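Long-range contacts in dihydropteroate synthase (Xanthomonas albilineans, PDB 6Q62), which probably catalyses the condensation of 4-aminobenzoate with (7,8-dihydropterin-6-yl)methyl diphosphate to give 7,8-dihydropteroate, a step of folate biosynthesis: residues A[123-127]-A[169-173]; A[143-147]-A[194-198]; A[52-57]-A[265-269]; A[219-225]-A[258-264]; A[26-30]-A[82-86]. One frame throughout, in Å; residues are numbered along the deposited sequence.

Contact 1. Residues A[123-127]-A[169-173]; sequences QALRQ and FLVER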
# COMPACT_ATOMS: atom_id res chain seq x y z
N GLN A 123 -4.24 -26.09 11.36
CA GLN A 123 -5.26 -26.91 12.02
C GLN A 123 -5.51 -26.52 13.49
O GLN A 123 -6.33 -27.17 14.15
CB GLN A 123 -4.91 -28.39 11.89
CG GLN A 123 -5.27 -28.94 10.52
CD GLN A 123 -6.76 -29.20 10.40
OE1 GLN A 123 -7.47 -28.54 9.64
NE2 GLN A 123 -7.26 -30.14 11.19
N ALA A 124 -4.85 -25.43 13.99
CA ALA A 124 -5.02 -24.93 15.35
C ALA A 124 -4.92 -26.06 16.42
O ALA A 124 -5.72 -26.13 17.36
CB ALA A 124 -6.34 -24.19 15.48
N LEU A 125 -3.91 -26.93 16.26
CA LEU A 125 -3.54 -28.04 17.15
C LEU A 125 -4.61 -29.13 17.26
O LEU A 125 -4.64 -29.86 18.25
CB LEU A 125 -3.11 -27.54 18.55
CG LEU A 125 -1.96 -26.49 18.53
CD1 LEU A 125 -1.65 -25.99 19.92
CD2 LEU A 125 -0.74 -27.01 17.82
N ARG A 126 -5.45 -29.27 16.22
CA ARG A 126 -6.48 -30.30 16.23
C ARG A 126 -5.97 -31.68 15.82
O ARG A 126 -6.68 -32.66 16.08
CB ARG A 126 -7.67 -29.89 15.36
CG ARG A 126 -8.48 -28.75 15.99
CD ARG A 126 -9.64 -28.38 15.11
NE ARG A 126 -9.25 -27.64 13.90
CZ ARG A 126 -10.09 -27.42 12.89
NH1 ARG A 126 -11.33 -27.88 12.94
NH2 ARG A 126 -9.70 -26.72 11.84
N GLN A 127 -4.77 -31.78 15.22
CA GLN A 127 -4.21 -33.10 14.87
C GLN A 127 -3.81 -33.82 16.16
O GLN A 127 -3.14 -33.24 17.01
CB GLN A 127 -2.99 -32.91 13.94
CG GLN A 127 -2.38 -34.17 13.34
CD GLN A 127 -3.23 -34.90 12.32
OE1 GLN A 127 -3.01 -36.09 12.10
NE2 GLN A 127 -4.24 -34.27 11.73
N PHE A 169 -14.57 -20.02 17.25
CA PHE A 169 -13.58 -21.07 17.04
C PHE A 169 -12.25 -20.73 17.73
O PHE A 169 -11.66 -21.59 18.37
CB PHE A 169 -13.38 -21.32 15.55
CG PHE A 169 -12.29 -22.33 15.23
CD1 PHE A 169 -12.58 -23.68 15.15
CD2 PHE A 169 -10.98 -21.91 15.00
CE1 PHE A 169 -11.57 -24.62 14.82
CE2 PHE A 169 -9.98 -22.84 14.66
CZ PHE A 169 -10.28 -24.19 14.58
N LEU A 170 -11.76 -19.49 17.56
CA LEU A 170 -10.47 -19.09 18.16
C LEU A 170 -10.50 -19.05 19.68
O LEU A 170 -9.51 -19.44 20.29
CB LEU A 170 -9.97 -17.77 17.55
CG LEU A 170 -9.66 -17.92 16.04
CD1 LEU A 170 -9.42 -16.57 15.39
CD2 LEU A 170 -8.48 -18.89 15.81
N VAL A 171 -11.64 -18.65 20.29
CA VAL A 171 -11.80 -18.68 21.75
C VAL A 171 -11.65 -20.17 22.20
O VAL A 171 -10.88 -20.47 23.11
CB VAL A 171 -13.17 -18.08 22.16
CG1 VAL A 171 -13.56 -18.47 23.59
CG2 VAL A 171 -13.16 -16.57 22.02
N GLU A 172 -12.37 -21.09 21.52
CA GLU A 172 -12.31 -22.55 21.79
C GLU A 172 -10.89 -23.11 21.68
O GLU A 172 -10.47 -23.87 22.54
CB GLU A 172 -13.22 -23.30 20.81
CG GLU A 172 -14.69 -23.12 21.13
CD GLU A 172 -15.68 -23.53 20.06
OE1 GLU A 172 -15.25 -23.99 18.98
OE2 GLU A 172 -16.89 -23.35 20.30
N ARG A 173 -10.13 -22.69 20.65
CA ARG A 173 -8.77 -23.20 20.49
C ARG A 173 -7.80 -22.60 21.50
O ARG A 173 -6.91 -23.32 21.96
CB ARG A 173 -8.26 -23.04 19.04
CG ARG A 173 -9.13 -23.72 17.99
CD ARG A 173 -9.45 -25.19 18.32
NE ARG A 173 -8.22 -25.99 18.52
CZ ARG A 173 -8.18 -27.12 19.22
NH1 ARG A 173 -7.04 -27.79 19.35
NH2 ARG A 173 -9.28 -27.59 19.80
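The backbone oxygen of A124 is gripped by two nitrogens of R173. NE lies 2.8 Å from A124 O and NH1 lies 2.9 Å from the same oxygen. The guanidinium meets it side-on, with the oxygen at its edge and in its plane. Neither bond is straight (146° and 137°), as expected when two donors share one acceptor. The contact joins a loop of the TIM barrel, which follows strand 118-121, to helix 162-179. Residues 123-126 of the loop form a type I' turn. R173 reaches back to it because its chain bends twice, at chi2 and chi3. CG of R126 sits over the centre of one face of the R173 guanidinium, 3.6 Å from CZ of R173. The two arginine side chains cross at about a right angle. CE2 of F169 packs on CB of A124, and CG of R173 lies over one face of the F169 ring near the rim. The R126 guanidinium is steadied by a bond from its NE to Q123 O (3.0 Å), and its NH2 bonds to M146 O. The edge of the F169 ring points at one guanidinium face, with the planes 74° apart and CZ of F169 3.7 Å from CZ of R126.

Contact 2. Residues A[143-147]-A[194-198]; sequences LMHMP and GFGKS. With 6GU (6-chloroguanine), chain E; EDO (1,2-ethanediol), chain F.
F195 and M144 meet by aromatic and sulfur contacts beside the bound 6-chloroguanine. The methyl CE of M144 stands over one face of the F195 ring, 3.5 Å from the centroid and close to the ring normal. This is a CH-pi contact. Its sulfur SD lies obliquely to the same ring, so the pair is also a Met-aromatic contact. The M144 chain is extended to SD and bends at chi3 (80°), which carries the methyl onto the ring. SD of M146 makes a second, more distant Met-aromatic contact, also oblique.

Apolar packing continues along the loop. CB of M146 touches CB of F195 at 3.8 Å. CG of P147 lies 3.8 Å from CA of G196.

The polar contacts centre on K197. Its NZ lies at the edge of the H145 ring, in the ring plane, 2.9 Å from ND1 of H145. NZ of K197 also bonds to F195 O (2.9 Å) and weakly to H145 O. Its main partner outside the segments is G192 O, and P191 O also accepts. Its three N-H groups must be shared among these five acceptors.

Segment 143-147 is the end of strand 141-144 and the loop after it; segment 194-198 is in the loop after strand 187-190. M144 and F195 line the ligand pocket: SD of M144 is 3.6 Å from N1 of 6-chloroguanine, and the F195 ring presents its edge to N7. K197 would probably favour ND1 of H145 as an unprotonated acceptor. It ties the loop that carries F195 to H145, next to M144 at the strand end.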
# COMPACT_ATOMS: atom_id res chain seq x y z
N LEU A 143 -2.60 -20.28 16.09
CA LEU A 143 -3.83 -21.03 15.97
C LEU A 143 -4.67 -20.37 14.88
O LEU A 143 -5.18 -19.27 15.07
CB LEU A 143 -4.58 -21.04 17.31
CG LEU A 143 -3.78 -21.49 18.57
CD1 LEU A 143 -4.62 -21.29 19.83
CD2 LEU A 143 -3.33 -22.97 18.46
N MET A 144 -4.79 -21.03 13.75
CA MET A 144 -5.51 -20.47 12.62
C MET A 144 -6.90 -21.08 12.49
O MET A 144 -7.12 -22.22 12.91
CB MET A 144 -4.69 -20.71 11.34
CG MET A 144 -5.09 -19.82 10.16
SD MET A 144 -4.51 -20.45 8.57
CE MET A 144 -5.75 -21.71 8.24
N HIS A 145 -7.84 -20.33 11.89
CA HIS A 145 -9.16 -20.86 11.63
C HIS A 145 -9.24 -21.44 10.22
O HIS A 145 -8.90 -20.79 9.24
CB HIS A 145 -10.27 -19.80 11.78
CG HIS A 145 -11.62 -20.30 11.34
ND1 HIS A 145 -12.06 -20.19 10.03
CD2 HIS A 145 -12.58 -20.95 12.05
CE1 HIS A 145 -13.26 -20.76 9.98
NE2 HIS A 145 -13.62 -21.22 11.17
N MET A 146 -9.70 -22.68 10.13
CA MET A 146 -10.05 -23.28 8.85
C MET A 146 -11.22 -24.23 9.11
O MET A 146 -11.26 -24.82 10.18
CB MET A 146 -8.86 -23.86 8.04
CG MET A 146 -8.40 -25.22 8.48
SD MET A 146 -7.01 -25.76 7.48
CE MET A 146 -7.81 -26.17 5.98
N PRO A 147 -12.27 -24.20 8.27
CA PRO A 147 -13.42 -25.08 8.52
C PRO A 147 -13.11 -26.55 8.23
O PRO A 147 -12.37 -26.84 7.29
CB PRO A 147 -14.49 -24.53 7.57
CG PRO A 147 -13.74 -23.86 6.48
CD PRO A 147 -12.38 -23.48 6.99
N GLY A 194 -8.90 -16.75 3.34
CA GLY A 194 -8.87 -17.62 2.18
C GLY A 194 -9.12 -19.10 2.43
O GLY A 194 -9.30 -19.86 1.47
N PHE A 195 -9.15 -19.54 3.71
CA PHE A 195 -9.40 -20.95 4.04
C PHE A 195 -10.89 -21.18 4.28
O PHE A 195 -11.40 -20.86 5.36
CB PHE A 195 -8.57 -21.36 5.25
CG PHE A 195 -7.10 -21.47 4.96
CD1 PHE A 195 -6.27 -20.36 5.07
CD2 PHE A 195 -6.54 -22.70 4.61
CE1 PHE A 195 -4.90 -20.47 4.85
CE2 PHE A 195 -5.16 -22.80 4.37
CZ PHE A 195 -4.36 -21.69 4.49
N GLY A 196 -11.56 -21.69 3.26
CA GLY A 196 -13.00 -21.94 3.30
C GLY A 196 -13.80 -20.67 3.52
O GLY A 196 -14.69 -20.62 4.36
N LYS A 197 -13.40 -19.59 2.80
CA LYS A 197 -14.02 -18.27 2.92
C LYS A 197 -14.12 -17.61 1.57
O LYS A 197 -13.18 -17.65 0.79
CB LYS A 197 -13.22 -17.38 3.87
CG LYS A 197 -13.33 -17.78 5.34
CD LYS A 197 -12.15 -17.29 6.12
CE LYS A 197 -12.11 -17.89 7.51
NZ LYS A 197 -11.15 -19.01 7.56
N SER A 198 -15.27 -17.01 1.28
CA SER A 198 -15.47 -16.28 0.01
C SER A 198 -14.75 -14.94 0.11
O SER A 198 -14.35 -14.56 1.21
CB SER A 198 -16.96 -16.02 -0.20
OG SER A 198 -17.48 -15.18 0.82
CL6 6GU E . -3.32 -16.93 6.10
N1 6GU E . -2.05 -17.92 7.98
C2 6GU E . -1.21 -18.91 8.49
N2 6GU E . -1.05 -18.86 9.80
N3 6GU E . -0.59 -19.90 7.75
C4 6GU E . -0.90 -19.87 6.41
C5 6GU E . -1.77 -18.91 5.83
C6 6GU E . -2.28 -17.99 6.69
N7 6GU E . -1.89 -19.17 4.46
C8 6GU E . -1.09 -20.29 4.26
N9 6GU E . -0.48 -20.73 5.40
C1 EDO F . -5.88 -18.21 -2.82
O1 EDO F . -4.53 -18.05 -3.12
C2 EDO F . -6.06 -18.31 -1.31
O2 EDO F . -7.43 -18.24 -0.99

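Contact 3. Residues A[52-57]-A[265-269]; sequences LAEEGA and VAATV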
# COMPACT_ATOMS: atom_id res chain seq x y z
N LEU A 52 14.58 -12.83 1.80
CA LEU A 52 13.55 -12.21 2.63
C LEU A 52 14.12 -11.58 3.90
O LEU A 52 13.65 -10.51 4.32
CB LEU A 52 12.41 -13.20 2.94
CG LEU A 52 11.66 -13.76 1.71
CD1 LEU A 52 10.43 -14.53 2.16
CD2 LEU A 52 11.28 -12.66 0.70
N ALA A 53 15.12 -12.22 4.53
CA ALA A 53 15.81 -11.64 5.68
C ALA A 53 16.46 -10.32 5.23
O ALA A 53 16.28 -9.31 5.91
CB ALA A 53 16.87 -12.58 6.22
N GLU A 54 17.16 -10.30 4.09
CA GLU A 54 17.79 -9.06 3.57
C GLU A 54 16.75 -7.96 3.33
O GLU A 54 17.06 -6.79 3.52
CB GLU A 54 18.52 -9.33 2.25
CG GLU A 54 19.78 -10.16 2.34
CD GLU A 54 20.27 -10.65 0.98
OE1 GLU A 54 19.76 -10.16 -0.06
OE2 GLU A 54 21.15 -11.53 0.95
N GLU A 55 15.51 -8.34 2.91
CA GLU A 55 14.41 -7.43 2.64
C GLU A 55 13.76 -6.90 3.92
O GLU A 55 12.87 -6.06 3.84
CB GLU A 55 13.35 -8.08 1.74
CG GLU A 55 13.85 -8.32 0.34
CD GLU A 55 12.79 -8.80 -0.63
OE1 GLU A 55 11.60 -8.85 -0.26
OE2 GLU A 55 13.17 -9.11 -1.79
N GLY A 56 14.17 -7.40 5.08
CA GLY A 56 13.68 -6.88 6.34
C GLY A 56 12.61 -7.69 7.05
O GLY A 56 11.96 -7.16 7.95
N ALA A 57 12.43 -8.97 6.68
CA ALA A 57 11.48 -9.84 7.39
C ALA A 57 11.89 -9.89 8.87
O ALA A 57 13.08 -9.80 9.16
CB ALA A 57 11.56 -11.26 6.83
N VAL A 265 8.02 -9.12 0.93
CA VAL A 265 8.57 -8.58 2.17
C VAL A 265 9.01 -7.12 2.02
O VAL A 265 8.53 -6.29 2.81
CB VAL A 265 9.68 -9.47 2.74
CG1 VAL A 265 10.36 -8.80 3.94
CG2 VAL A 265 9.09 -10.83 3.15
N ALA A 266 9.92 -6.80 1.10
CA ALA A 266 10.42 -5.41 0.98
C ALA A 266 9.29 -4.41 0.79
O ALA A 266 9.29 -3.37 1.45
CB ALA A 266 11.41 -5.31 -0.19
N ALA A 267 8.30 -4.73 -0.07
CA ALA A 267 7.19 -3.82 -0.30
C ALA A 267 6.34 -3.61 0.94
O ALA A 267 5.95 -2.47 1.24
CB ALA A 267 6.33 -4.31 -1.46
N THR A 268 6.06 -4.71 1.69
CA THR A 268 5.27 -4.61 2.90
C THR A 268 6.03 -3.80 3.98
O THR A 268 5.44 -2.95 4.63
CB THR A 268 4.86 -6.03 3.40
OG1 THR A 268 4.17 -6.74 2.34
CG2 THR A 268 3.97 -5.97 4.64
N VAL A 269 7.34 -4.05 4.11
CA VAL A 269 8.15 -3.30 5.07
C VAL A 269 8.09 -1.81 4.75
O VAL A 269 7.87 -1.00 5.64
CB VAL A 269 9.59 -3.83 5.14
CG1 VAL A 269 10.50 -2.87 5.92
CG2 VAL A 269 9.59 -5.23 5.77
O HOH W 1 9.79 -9.58 -1.83
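The flat carboxylate of E55 meets the first turn of helix 265-279. Backbone N of A266 approaches OE1 of E55 from above the carboxylate plane, about 36° out of it, at 3.0 Å and with a fairly straight N-H (156°). CB of A266 lies beside the same group, 3.5 Å from OE1 of E55. The other oxygen, OE2, forms a salt bridge with R51. The E55 chain is extended beyond CG, which lets the carboxylate reach A266 across the contact.

The contact joins the C-terminal end of helix 41-54 to the start of helix 265-279, two outer helices of the TIM barrel. The first helix ends in a Schellman motif. G56 has positive phi, G56 N bonds back to A53 O, and A57 N bonds back to L52 O.

V265 packs against this end. Its two methyls divide the work. CG1, anti to the backbone N (chi1 173°), faces the turn, 3.4 Å from A57 N and 4.0 Å from CB of A57. CG2 meets the L52 side chain, with CD2 of L52 3.8 Å away from it. One turn further on, CG2 of V269 rests 3.8 Å from G56 O.

A266 packs on R235 and A267 on A243 of the second subunit. A267 also lines the pocket of the bound indole-2-carboxylic acid. The backbone N-H groups of a helix's first turn lack acceptors within the helix, and E55 serves one of them. Its negative charge would also probably interact favourably with the dipole of that helix.

Contact 4. Residues A[219-225]-A[258-264]; sequences VLAGLSR and LLLRVHD. With 6GU (6-chloroguanine), chain E; SO4 (sulfate ion), chain H.
In what is probably the pterin pocket, as in other family members, R261 of strand 259-262 meets both 6-chloroguanine and a sulfate. N9 of the ligand lies over the centre of one face of the R261 guanidinium. The sulfate lies at the edge: NH2 of R261 bonds to its O3 at 2.9 Å and NH1 to its O4 at 3.1 Å. The R261 chain is extended as far as NE, with CG anti to the backbone N (chi1 -176°), which brings the group there. D61 holds its NE by a salt bridge. CD2 of L220 packs on CB of R261 and borders the ligand, while O of G222 lies near its chlorine.

Segments 219-225 and 258-264 are neighbouring parallel strands of the TIM barrel with their following loops. A221 N bonds to L259 O, and R261 N to A221 O. L220 and L259 side chains share one sheet face, and A221 and L260 the other.

Beyond the strands, OG of S224 is 2.6 Å from ND1 of H263 and accepts from H263 N. A water links that OG to D264. The H263 ring gives its NE2 to sulfate O1 (3.0 Å). R225 forms a side-on salt bridge with D264. NE of R225 meets OD2 of D264 at 3.0 Å and NH2 meets OD1 at 2.7 Å. Both oxygens use their syn lone pairs, and the two groups are nearly coplanar (24°).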
# COMPACT_ATOMS: atom_id res chain seq x y z
N VAL A 219 -2.53 -11.07 16.85
CA VAL A 219 -3.26 -11.56 15.68
C VAL A 219 -2.36 -11.52 14.45
O VAL A 219 -1.70 -10.49 14.18
CB VAL A 219 -4.57 -10.74 15.48
CG1 VAL A 219 -5.30 -11.07 14.16
CG2 VAL A 219 -5.52 -10.86 16.67
N LEU A 220 -2.32 -12.63 13.72
CA LEU A 220 -1.57 -12.76 12.48
C LEU A 220 -2.59 -12.67 11.34
O LEU A 220 -3.65 -13.30 11.43
CB LEU A 220 -0.86 -14.12 12.46
CG LEU A 220 0.06 -14.44 11.27
CD1 LEU A 220 1.10 -15.46 11.66
CD2 LEU A 220 -0.67 -14.88 10.02
N ALA A 221 -2.27 -11.93 10.28
CA ALA A 221 -3.15 -11.83 9.10
C ALA A 221 -2.30 -12.21 7.91
O ALA A 221 -1.20 -11.71 7.77
CB ALA A 221 -3.65 -10.39 8.91
N GLY A 222 -2.81 -13.07 7.07
CA GLY A 222 -2.13 -13.50 5.86
C GLY A 222 -3.07 -13.38 4.67
O GLY A 222 -3.94 -14.24 4.50
N LEU A 223 -2.94 -12.34 3.84
CA LEU A 223 -3.81 -12.21 2.66
C LEU A 223 -2.96 -12.21 1.41
O LEU A 223 -3.46 -11.98 0.30
CB LEU A 223 -4.61 -10.88 2.74
CG LEU A 223 -5.56 -10.68 3.92
CD1 LEU A 223 -5.01 -9.64 4.89
CD2 LEU A 223 -6.89 -10.19 3.45
N SER A 224 -1.68 -12.52 1.56
CA SER A 224 -0.68 -12.41 0.50
C SER A 224 -0.99 -13.16 -0.79
O SER A 224 -0.99 -14.37 -0.86
CB SER A 224 0.69 -12.80 1.03
OG SER A 224 1.66 -12.42 0.07
N ARG A 225 -1.21 -12.37 -1.86
CA ARG A 225 -1.46 -12.82 -3.24
C ARG A 225 -2.62 -13.79 -3.33
O ARG A 225 -2.72 -14.57 -4.29
CB ARG A 225 -0.19 -13.44 -3.84
CG ARG A 225 1.01 -12.46 -3.86
CD ARG A 225 2.19 -13.21 -4.40
NE ARG A 225 3.38 -12.37 -4.56
CZ ARG A 225 4.39 -12.66 -5.37
NH1 ARG A 225 4.38 -13.79 -6.06
NH2 ARG A 225 5.42 -11.83 -5.48
N LEU A 258 -0.73 -7.78 14.56
CA LEU A 258 0.69 -7.55 14.94
C LEU A 258 1.67 -8.37 14.11
O LEU A 258 2.89 -8.16 14.17
CB LEU A 258 0.95 -7.74 16.44
CG LEU A 258 0.34 -6.63 17.29
CD1 LEU A 258 0.17 -7.09 18.76
CD2 LEU A 258 1.13 -5.33 17.12
N LEU A 259 1.15 -9.33 13.34
CA LEU A 259 2.03 -10.13 12.46
C LEU A 259 1.38 -10.23 11.10
O LEU A 259 0.16 -10.42 11.00
CB LEU A 259 2.24 -11.56 13.05
CG LEU A 259 3.63 -11.92 13.59
CD1 LEU A 259 3.76 -13.43 13.74
CD2 LEU A 259 4.74 -11.53 12.63
N LEU A 260 2.19 -10.12 10.05
CA LEU A 260 1.69 -10.11 8.65
C LEU A 260 2.46 -11.15 7.87
O LEU A 260 3.70 -11.11 7.84
CB LEU A 260 1.85 -8.72 7.99
CG LEU A 260 1.12 -7.59 8.76
CD1 LEU A 260 1.62 -6.25 8.33
CD2 LEU A 260 -0.43 -7.73 8.63
N ARG A 261 1.74 -12.12 7.30
CA ARG A 261 2.37 -13.26 6.61
C ARG A 261 2.38 -12.96 5.13
O ARG A 261 1.33 -13.01 4.47
CB ARG A 261 1.63 -14.56 6.95
CG ARG A 261 2.31 -15.79 6.32
CD ARG A 261 1.65 -17.10 6.75
NE ARG A 261 2.34 -18.23 6.12
CZ ARG A 261 2.10 -18.68 4.89
NH1 ARG A 261 1.17 -18.11 4.14
NH2 ARG A 261 2.80 -19.70 4.40
N VAL A 262 3.57 -12.63 4.60
CA VAL A 262 3.64 -12.11 3.22
C VAL A 262 4.70 -12.75 2.34
O VAL A 262 5.74 -13.19 2.82
CB VAL A 262 3.85 -10.56 3.24
CG1 VAL A 262 2.93 -9.87 4.26
CG2 VAL A 262 5.30 -10.19 3.54
N HIS A 263 4.48 -12.67 1.01
CA HIS A 263 5.50 -13.07 0.03
C HIS A 263 6.38 -11.83 -0.27
O HIS A 263 7.59 -11.96 -0.43
CB HIS A 263 4.83 -13.48 -1.31
CG HIS A 263 3.98 -14.69 -1.23
ND1 HIS A 263 2.62 -14.60 -1.04
CD2 HIS A 263 4.32 -16.00 -1.35
CE1 HIS A 263 2.17 -15.85 -1.01
NE2 HIS A 263 3.15 -16.72 -1.20
N ASP A 264 5.75 -10.64 -0.36
CA ASP A 264 6.41 -9.41 -0.80
C ASP A 264 6.92 -8.60 0.37
O ASP A 264 6.31 -7.62 0.83
CB ASP A 264 5.44 -8.62 -1.67
CG ASP A 264 4.98 -9.51 -2.81
OD1 ASP A 264 5.78 -9.75 -3.74
OD2 ASP A 264 3.85 -10.04 -2.75
CL6 6GU E . -3.32 -16.93 6.10
N1 6GU E . -2.05 -17.92 7.98
C2 6GU E . -1.21 -18.91 8.49
N2 6GU E . -1.05 -18.86 9.80
N3 6GU E . -0.59 -19.90 7.75
C4 6GU E . -0.90 -19.87 6.41
C5 6GU E . -1.77 -18.91 5.83
C6 6GU E . -2.28 -17.99 6.69
N7 6GU E . -1.89 -19.17 4.46
C8 6GU E . -1.09 -20.29 4.26
N9 6GU E . -0.48 -20.73 5.40
S SO4 H . 1.18 -19.76 0.60
O1 SO4 H . 1.98 -19.37 -0.58
O2 SO4 H . 0.15 -20.74 0.22
O3 SO4 H . 2.07 -20.40 1.64
O4 SO4 H . 0.51 -18.61 1.16
O HOH W 2 2.74 -9.95 -0.36
O HOH W 3 -0.52 -14.87 3.68

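Contact 5. Residues A[26-30]-A[82-86]; sequences VNVTP and RVIPV. With SO4 (sulfate ion), chain H.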
# COMPACT_ATOMS: atom_id res chain seq x y z
N VAL A 26 8.36 -18.81 3.24
CA VAL A 26 9.38 -19.66 2.61
C VAL A 26 8.74 -21.01 2.32
O VAL A 26 8.65 -21.87 3.20
CB VAL A 26 10.68 -19.79 3.45
CG1 VAL A 26 11.72 -20.66 2.72
CG2 VAL A 26 11.25 -18.42 3.78
N ASN A 27 8.25 -21.20 1.07
CA ASN A 27 7.65 -22.47 0.70
C ASN A 27 8.73 -23.39 0.15
O ASN A 27 9.51 -23.01 -0.72
CB ASN A 27 6.54 -22.27 -0.32
CG ASN A 27 5.28 -21.68 0.27
OD1 ASN A 27 4.87 -21.99 1.39
ND2 ASN A 27 4.63 -20.82 -0.50
N VAL A 28 8.80 -24.60 0.70
CA VAL A 28 9.81 -25.57 0.26
C VAL A 28 9.06 -26.61 -0.55
O VAL A 28 8.73 -27.68 -0.05
CB VAL A 28 10.60 -26.23 1.43
CG1 VAL A 28 11.85 -26.96 0.90
CG2 VAL A 28 10.96 -25.21 2.51
N THR A 29 8.73 -26.28 -1.79
CA THR A 29 8.02 -27.22 -2.65
C THR A 29 8.69 -27.11 -4.03
O THR A 29 9.04 -26.00 -4.44
CB THR A 29 6.50 -26.92 -2.76
OG1 THR A 29 6.31 -25.61 -3.28
CG2 THR A 29 5.74 -27.06 -1.42
N PRO A 30 8.89 -28.22 -4.76
CA PRO A 30 9.48 -28.10 -6.11
C PRO A 30 8.74 -27.11 -7.03
O PRO A 30 9.39 -26.39 -7.79
CB PRO A 30 9.42 -29.53 -6.65
CG PRO A 30 9.41 -30.40 -5.42
CD PRO A 30 8.57 -29.63 -4.43
N ARG A 82 11.79 -31.94 3.17
CA ARG A 82 11.76 -30.56 2.70
C ARG A 82 12.13 -29.56 3.77
O ARG A 82 13.02 -28.76 3.54
CB ARG A 82 10.36 -30.22 2.18
CG ARG A 82 10.01 -31.00 0.92
CD ARG A 82 8.53 -30.89 0.63
NE ARG A 82 8.20 -31.65 -0.58
CZ ARG A 82 7.03 -31.59 -1.21
NH1 ARG A 82 6.09 -30.76 -0.78
NH2 ARG A 82 6.82 -32.32 -2.29
N VAL A 83 11.42 -29.56 4.93
CA VAL A 83 11.58 -28.48 5.89
C VAL A 83 12.82 -28.61 6.77
O VAL A 83 13.40 -27.58 7.10
CB VAL A 83 10.31 -28.18 6.75
CG1 VAL A 83 9.12 -27.89 5.84
CG2 VAL A 83 9.96 -29.31 7.73
N ILE A 84 13.23 -29.83 7.17
CA ILE A 84 14.35 -29.92 8.13
C ILE A 84 15.67 -29.37 7.58
O ILE A 84 16.30 -28.56 8.27
CB ILE A 84 14.51 -31.35 8.73
CG1 ILE A 84 13.20 -31.82 9.41
CG2 ILE A 84 15.76 -31.46 9.66
CD1 ILE A 84 12.67 -30.87 10.52
N PRO A 85 16.12 -29.73 6.35
CA PRO A 85 17.40 -29.18 5.87
C PRO A 85 17.32 -27.65 5.71
O PRO A 85 18.31 -26.95 5.94
CB PRO A 85 17.63 -29.89 4.54
CG PRO A 85 16.72 -31.05 4.54
CD PRO A 85 15.55 -30.68 5.38
N VAL A 86 16.14 -27.12 5.35
CA VAL A 86 15.95 -25.66 5.20
C VAL A 86 16.06 -24.96 6.55
O VAL A 86 16.77 -23.96 6.66
CB VAL A 86 14.62 -25.34 4.48
CG1 VAL A 86 14.34 -23.82 4.44
CG2 VAL A 86 14.67 -25.90 3.06
S SO4 H . 1.18 -19.76 0.60
O1 SO4 H . 1.98 -19.37 -0.58
O2 SO4 H . 0.15 -20.74 0.22
O3 SO4 H . 2.07 -20.40 1.64
O4 SO4 H . 0.51 -18.61 1.16
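V28 and V86 reach toward each other, tip to tip, in the TIM barrel. The pair joins the end of strand 21-27 to helix 76-93, which packs outside it. CG1 of V28 is anti to the backbone N (chi1 -166°). This puts it 3.7 Å from CG2 of V86, and CG2 of V28 touches the same methyl at 3.8 Å. V86 has its own CG1 anti to the backbone N, which leaves CG2 to face V28. I62 of strand 59-63 packs on both V28 and V86.

One turn earlier on the helix, R82 also meets V28. Its CG is anti to the carbonyl carbon, and the chain is extended from there to NE (chi2 167°, chi3 -179°). The aliphatic part thus lies along the backbone, with CD of R82 3.3 Å from V28 O and CB of R82 3.8 Å from CG1 of V28. No polar partner is found for V28 O in the model. The charged end goes on to E78, a salt bridge through NE, and to G64 O through NH1. T29 keeps its OG1 for S32 and T67, while its CG2 comes 3.8 Å from NH1 of R82.

On the strand, ND2 of N27 bonds to sulfate O1. P30 crosses R82 at about a right angle: its CD lies over one guanidinium face, toward the rim, 3.9 Å from NH2 of R82.

All five contacts belong to one TIM barrel. Contacts 2, 4 and 5 reach its parallel sheet. Contact 5 closes first along the chain, then contacts 1 and 2, whose segments alternate, then contact 4. Contact 3 spans the longest separation, from helix 41-54 to helix 265-279, so helping to close the ring; its segments alternate with those of contact 5. Contacts 1 and 2 touch, with centres about 11 Å apart. Contact 3 touches contacts 4 and 5, and its centre is about 30 Å from that of contact 1. Contacts 2 and 4 bring residues far apart in sequence to one 6-chloroguanine pocket. Contacts 4 and 5 share the sulfate, on neighbouring strands 259-262 and 21-27.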